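Local atomic coordinates of Cyp101j2 (PDB entry 5KYO), a protein that probably hydroxylates 1,8-cineole as a haem-dependent cytochrome P450 monooxygenase of the CYP101 family. Residues I49-P54 with T77-G82; T106-K111 with E116-I121. All coordinates share one frame; numbering follows the deposited sequence.

Interaction 1 (I49-P54 with T77-G82)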
loop_
_atom_site.group_PDB
_atom_site.type_symbol
_atom_site.label_atom_id
_atom_site.label_comp_id
_atom_site.label_asym_id
_atom_site.label_seq_id
_atom_site.Cartn_x
_atom_site.Cartn_y
_atom_site.Cartn_z
ATOM N N ILE A 49 -8.417 6.199 -12.336
ATOM C CA ILE A 49 -7.420 5.838 -11.315
ATOM C C ILE A 49 -6.540 4.709 -11.832
ATOM O O ILE A 49 -5.496 4.414 -11.250
ATOM C CB ILE A 49 -8.099 5.433 -9.990
ATOM C CG1 ILE A 49 -7.086 5.274 -8.838
ATOM C CG2 ILE A 49 -8.872 4.173 -10.191
ATOM C CD1 ILE A 49 -6.120 6.457 -8.655
ATOM N N TYR A 50 -6.944 4.090 -12.940
ATOM C CA TYR A 50 -6.152 3.015 -13.537
ATOM C C TYR A 50 -5.276 3.452 -14.719
ATOM O O TYR A 50 -4.415 2.695 -15.183
ATOM C CB TYR A 50 -7.078 1.890 -13.956
ATOM C CG TYR A 50 -7.818 1.346 -12.763
ATOM C CD1 TYR A 50 -7.147 0.628 -11.782
ATOM C CD2 TYR A 50 -9.169 1.585 -12.587
ATOM C CE1 TYR A 50 -7.808 0.139 -10.680
ATOM C CE2 TYR A 50 -9.846 1.090 -11.472
ATOM C CZ TYR A 50 -9.149 0.371 -10.519
ATOM O OH TYR A 50 -9.796 -0.129 -9.404
ATOM N N ARG A 51 -5.499 4.676 -15.182
ATOM C CA ARG A 51 -4.814 5.227 -16.358
ATOM C C ARG A 51 -3.397 5.685 -16.030
ATOM O O ARG A 51 -3.151 6.247 -14.964
ATOM C CB ARG A 51 -5.640 6.381 -16.925
ATOM C CG ARG A 51 -4.921 7.309 -17.900
ATOM C CD ARG A 51 -5.779 8.527 -18.146
ATOM N NE ARG A 51 -7.044 8.174 -18.778
ATOM C CZ ARG A 51 -8.040 9.034 -18.972
ATOM N NH1 ARG A 51 -7.924 10.284 -18.558
ATOM N NH2 ARG A 51 -9.157 8.639 -19.562
ATOM N N ASP A 52 -2.466 5.424 -16.944
ATOM C CA ASP A 52 -1.059 5.752 -16.730
ATOM C C ASP A 52 -0.804 7.234 -16.561
ATOM O O ASP A 52 -1.521 8.080 -17.101
ATOM C CB ASP A 52 -0.188 5.248 -17.887
ATOM C CG ASP A 52 0.104 3.772 -17.791
ATOM O OD1 ASP A 52 -0.119 3.206 -16.700
ATOM O OD2 ASP A 52 0.587 3.191 -18.785
ATOM N N VAL A 53 0.234 7.539 -15.797
ATOM C CA VAL A 53 0.751 8.899 -15.726
ATOM C C VAL A 53 1.201 9.289 -17.134
ATOM O O VAL A 53 1.841 8.494 -17.815
ATOM C CB VAL A 53 1.920 9.009 -14.723
ATOM C CG1 VAL A 53 2.489 10.413 -14.719
ATOM C CG2 VAL A 53 1.448 8.629 -13.331
ATOM N N PRO A 54 0.813 10.491 -17.594
ATOM C CA PRO A 54 1.278 10.971 -18.901
ATOM C C PRO A 54 2.802 11.003 -19.009
ATOM O O PRO A 54 3.485 11.538 -18.134
ATOM C CB PRO A 54 0.693 12.384 -18.988
ATOM C CG PRO A 54 -0.509 12.355 -18.118
ATOM C CD PRO A 54 -0.176 11.400 -16.987
ATOM N N THR A 77 -16.160 11.810 -11.456
ATOM C CA THR A 77 -15.659 11.276 -12.723
ATOM C C THR A 77 -16.598 10.188 -13.231
ATOM O O THR A 77 -17.073 9.361 -12.452
ATOM C CB THR A 77 -14.210 10.703 -12.582
ATOM O OG1 THR A 77 -13.798 10.056 -13.801
ATOM C CG2 THR A 77 -14.134 9.703 -11.428
ATOM N N PRO A 78 -16.874 10.184 -14.543
ATOM C CA PRO A 78 -17.729 9.146 -15.136
ATOM C C PRO A 78 -17.054 7.776 -15.230
ATOM O O PRO A 78 -17.738 6.784 -15.471
ATOM C CB PRO A 78 -18.013 9.690 -16.541
ATOM C CG PRO A 78 -16.820 10.540 -16.853
ATOM C CD PRO A 78 -16.459 11.191 -15.540
ATOM N N HIS A 79 -15.735 7.728 -15.058
ATOM C CA HIS A 79 -14.991 6.477 -15.201
ATOM C C HIS A 79 -15.228 5.538 -14.013
ATOM O O HIS A 79 -15.555 5.996 -12.918
ATOM C CB HIS A 79 -13.496 6.766 -15.348
ATOM C CG HIS A 79 -13.135 7.438 -16.637
ATOM N ND1 HIS A 79 -12.592 6.756 -17.707
ATOM C CD2 HIS A 79 -13.254 8.726 -17.033
ATOM C CE1 HIS A 79 -12.392 7.599 -18.706
ATOM N NE2 HIS A 79 -12.784 8.801 -18.321
ATOM N N ASN A 80 -15.080 4.234 -14.247
ATOM C CA ASN A 80 -15.124 3.237 -13.171
ATOM C C ASN A 80 -16.414 3.307 -12.344
ATOM O O ASN A 80 -16.373 3.543 -11.149
ATOM C CB ASN A 80 -13.885 3.415 -12.264
ATOM C CG ASN A 80 -12.583 3.178 -13.011
ATOM O OD1 ASN A 80 -12.461 2.217 -13.772
ATOM N ND2 ASN A 80 -11.615 4.078 -12.831
ATOM N N GLY A 81 -17.563 3.141 -12.998
ATOM C CA GLY A 81 -18.850 3.196 -12.321
ATOM C C GLY A 81 -19.384 4.592 -12.009
ATOM O O GLY A 81 -20.565 4.762 -11.694
ATOM N N GLY A 82 -18.519 5.597 -12.099
ATOM C CA GLY A 82 -18.874 6.946 -11.690
ATOM C C GLY A 82 -18.654 7.126 -10.199
ATOM O O GLY A 82 -19.256 6.412 -9.392
HETATM O O HOH W 1 -11.360 6.907 -11.835
#
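The type I' turn His79–Gly82, which joins the antiparallel strands 74-77 and 83-86 into a beta hairpin at the margin of the P450 beta sheet, presents His79 and Asn80 to Ile49, Tyr50 and Arg51 of the loop before helix 59-69. The carboxamide of Asn80 meets the rim of the Tyr50 ring, CG lying in the ring plane and the amide turned 89° to it. Asn80 ND2 comes within 3.5 Å of Tyr50 CD2, and Asn80 OD1 is 3.6 Å from the same carbon. With CG anti to the carbonyl carbon (chi1 -60°), Tyr50 turns its ring toward the Asn80 amide, while its hydroxyl has its partner in Val109. Asn80 ND2 also donates to Asp48 OD1, and to a water at 3.0 Å that accepts from Ile49 N as well. Replacing Asn80 by alanine is likely to leave Asp48 and this water short of a donor and to open a gap beside the tyrosine ring. No direct hydrogen bond joins the segments. The Arg51 guanidinium stands nearly perpendicular to the imidazole of His79, and Arg51 NH2 approaches His79 CE1 to 3.5 Å.

Interaction 2 (T106-K111 with E116-I121)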
loop_
_atom_site.group_PDB
_atom_site.type_symbol
_atom_site.label_atom_id
_atom_site.label_comp_id
_atom_site.label_asym_id
_atom_site.label_seq_id
_atom_site.Cartn_x
_atom_site.Cartn_y
_atom_site.Cartn_z
ATOM N N THR A 106 -17.439 -0.866 0.640
ATOM C CA THR A 106 -16.762 -0.975 -0.649
ATOM C C THR A 106 -15.607 0.018 -0.648
ATOM O O THR A 106 -15.767 1.146 -0.192
ATOM C CB THR A 106 -17.686 -0.683 -1.855
ATOM O OG1 THR A 106 -18.126 0.676 -1.810
ATOM C CG2 THR A 106 -18.895 -1.570 -1.836
ATOM N N VAL A 107 -14.440 -0.417 -1.114
ATOM C CA VAL A 107 -13.252 0.435 -1.122
ATOM C C VAL A 107 -12.591 0.461 -2.478
ATOM O O VAL A 107 -11.573 1.115 -2.652
ATOM C CB VAL A 107 -12.178 -0.007 -0.077
ATOM C CG1 VAL A 107 -12.702 0.131 1.332
ATOM C CG2 VAL A 107 -11.675 -1.417 -0.359
ATOM N N LEU A 108 -13.173 -0.257 -3.430
ATOM C CA LEU A 108 -12.605 -0.390 -4.760
ATOM C C LEU A 108 -13.614 0.066 -5.807
ATOM O O LEU A 108 -14.829 -0.119 -5.638
ATOM C CB LEU A 108 -12.179 -1.843 -5.022
ATOM C CG LEU A 108 -11.043 -2.386 -4.150
ATOM C CD1 LEU A 108 -10.549 -3.737 -4.675
ATOM C CD2 LEU A 108 -9.886 -1.387 -4.072
ATOM N N VAL A 109 -13.109 0.674 -6.875
ATOM C CA VAL A 109 -13.941 1.035 -8.026
ATOM C C VAL A 109 -13.555 0.191 -9.240
ATOM O O VAL A 109 -12.391 -0.178 -9.393
ATOM C CB VAL A 109 -13.822 2.533 -8.375
ATOM C CG1 VAL A 109 -14.282 3.393 -7.203
ATOM C CG2 VAL A 109 -12.404 2.869 -8.756
ATOM N N PRO A 110 -14.533 -0.157 -10.097
ATOM C CA PRO A 110 -15.970 0.130 -10.004
ATOM C C PRO A 110 -16.647 -0.643 -8.880
ATOM O O PRO A 110 -16.257 -1.787 -8.601
ATOM C CB PRO A 110 -16.512 -0.330 -11.365
ATOM C CG PRO A 110 -15.318 -0.453 -12.248
ATOM C CD PRO A 110 -14.209 -0.868 -11.345
ATOM N N LYS A 111 -17.647 -0.031 -8.245
ATOM C CA LYS A 111 -18.326 -0.656 -7.108
ATOM C C LYS A 111 -19.004 -1.990 -7.439
ATOM O O LYS A 111 -18.882 -2.952 -6.683
ATOM C CB LYS A 111 -19.364 0.299 -6.516
ATOM C CG LYS A 111 -20.416 -0.427 -5.657
ATOM C CD LYS A 111 -21.338 0.533 -4.917
ATOM C CE LYS A 111 -22.075 -0.185 -3.794
ATOM N NZ LYS A 111 -23.005 0.719 -3.045
ATOM N N GLU A 116 -17.535 -5.228 -5.187
ATOM C CA GLU A 116 -18.210 -6.389 -4.630
ATOM C C GLU A 116 -17.290 -7.600 -4.672
ATOM O O GLU A 116 -17.308 -8.414 -3.759
ATOM C CB GLU A 116 -19.512 -6.695 -5.367
ATOM C CG GLU A 116 -20.272 -7.846 -4.729
ATOM C CD GLU A 116 -21.583 -8.150 -5.411
ATOM O OE1 GLU A 116 -21.954 -7.422 -6.358
ATOM O OE2 GLU A 116 -22.239 -9.128 -4.992
ATOM N N ALA A 117 -16.482 -7.704 -5.727
ATOM C CA ALA A 117 -15.604 -8.858 -5.928
ATOM C C ALA A 117 -14.630 -9.067 -4.772
ATOM O O ALA A 117 -14.388 -10.205 -4.347
ATOM C CB ALA A 117 -14.825 -8.713 -7.240
ATOM N N TYR A 118 -14.078 -7.972 -4.258
ATOM C CA TYR A 118 -13.031 -8.071 -3.243
ATOM C C TYR A 118 -13.483 -7.795 -1.806
ATOM O O TYR A 118 -12.679 -7.908 -0.876
ATOM C CB TYR A 118 -11.881 -7.130 -3.611
ATOM C CG TYR A 118 -11.090 -7.639 -4.790
ATOM C CD1 TYR A 118 -9.951 -8.417 -4.602
ATOM C CD2 TYR A 118 -11.483 -7.354 -6.095
ATOM C CE1 TYR A 118 -9.216 -8.889 -5.681
ATOM C CE2 TYR A 118 -10.756 -7.830 -7.181
ATOM C CZ TYR A 118 -9.621 -8.593 -6.967
ATOM O OH TYR A 118 -8.899 -9.078 -8.038
ATOM N N ARG A 119 -14.759 -7.450 -1.620
ATOM C CA ARG A 119 -15.295 -7.218 -0.278
ATOM C C ARG A 119 -15.153 -8.457 0.603
ATOM O O ARG A 119 -15.723 -9.507 0.292
ATOM C CB ARG A 119 -16.766 -6.809 -0.355
ATOM C CG ARG A 119 -17.383 -6.463 0.983
ATOM C CD ARG A 119 -18.860 -6.054 0.840
ATOM N NE ARG A 119 -19.067 -5.083 -0.242
ATOM C CZ ARG A 119 -19.865 -5.296 -1.285
ATOM N NH1 ARG A 119 -20.548 -6.428 -1.371
ATOM N NH2 ARG A 119 -20.005 -4.374 -2.230
ATOM N N LEU A 120 -14.405 -8.328 1.701
ATOM C CA LEU A 120 -14.108 -9.462 2.564
ATOM C C LEU A 120 -13.947 -9.005 4.017
ATOM O O LEU A 120 -13.105 -8.164 4.319
ATOM C CB LEU A 120 -12.837 -10.167 2.080
ATOM C CG LEU A 120 -12.551 -11.594 2.530
ATOM C CD1 LEU A 120 -13.613 -12.541 2.008
ATOM C CD2 LEU A 120 -11.176 -12.031 2.052
ATOM N N ILE A 121 -14.768 -9.532 4.916
ATOM C CA ILE A 121 -14.626 -9.185 6.335
ATOM C C ILE A 121 -13.278 -9.718 6.829
ATOM O O ILE A 121 -12.806 -10.738 6.327
ATOM C CB ILE A 121 -15.791 -9.746 7.187
ATOM C CG1 ILE A 121 -15.596 -11.232 7.503
ATOM C CG2 ILE A 121 -17.113 -9.523 6.483
ATOM C CD1 ILE A 121 -16.664 -11.781 8.381
#
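Thr106 and Arg119 run side by side, pointing the same way, and the methyl of Thr106 meets the guanidinium at its edge, in the plane of the group. The modelled 3.0 Å between Thr106 CG2 and Arg119 NH2 is too short for a methyl beside a nitrogen, so the exact placing of these groups is doubtful. Arg119 starts with CG anti to the backbone N (chi1 -176°) and bends at chi3 (-47°), which brings the guanidinium beside the threonine, where its NE donates to the carbonyl of His105. Leu108 crosses Tyr118 at a slant: Leu108 CD1 sits 3.8 Å from Tyr118 CB and 3.9 Å from Tyr118 CG, the methyl meeting the root of the aromatic side chain. The phenol end is held elsewhere, by a hydrogen bond to the carbonyl of Tyr206 and an edge-to-face stack with the ring of Tyr206. These pairs bring the loop after strand 102-103 against the C-terminal part of the short helix 111-118 and the chain just beyond it, with Pro110, preceded by a cis peptide bond, at the N-cap. Within the helix, Glu116 N makes a weak hydrogen bond of 3.0 Å to Lys111 O. The extended lysine chain carries NZ to a salt bridge with Glu322.

Both contacts are surface contacts, each with a single buried residue among those that touch, Ile49 in interaction 1 and Thr106 in interaction 2. The first joins parts distant in sequence, an N-terminal loop and a hairpin turn, across a shared water and flat groups set nearly at right angles; the second is local, a loop against the short helix that follows it and the chain beyond, with a weak backbone bond, a leucine on a tyrosine and a methyl beside a guanidinium. Their centres are about 17 Å apart, yet they touch: Tyr50 OH lies 2.6 Å from Val109 O, a probable hydrogen bond, and Asn80 CB packs 3.8 Å from Val109 CG2. The side chain of Leu108 is about 9 Å from the haem, that of Ile49 about 12 Å.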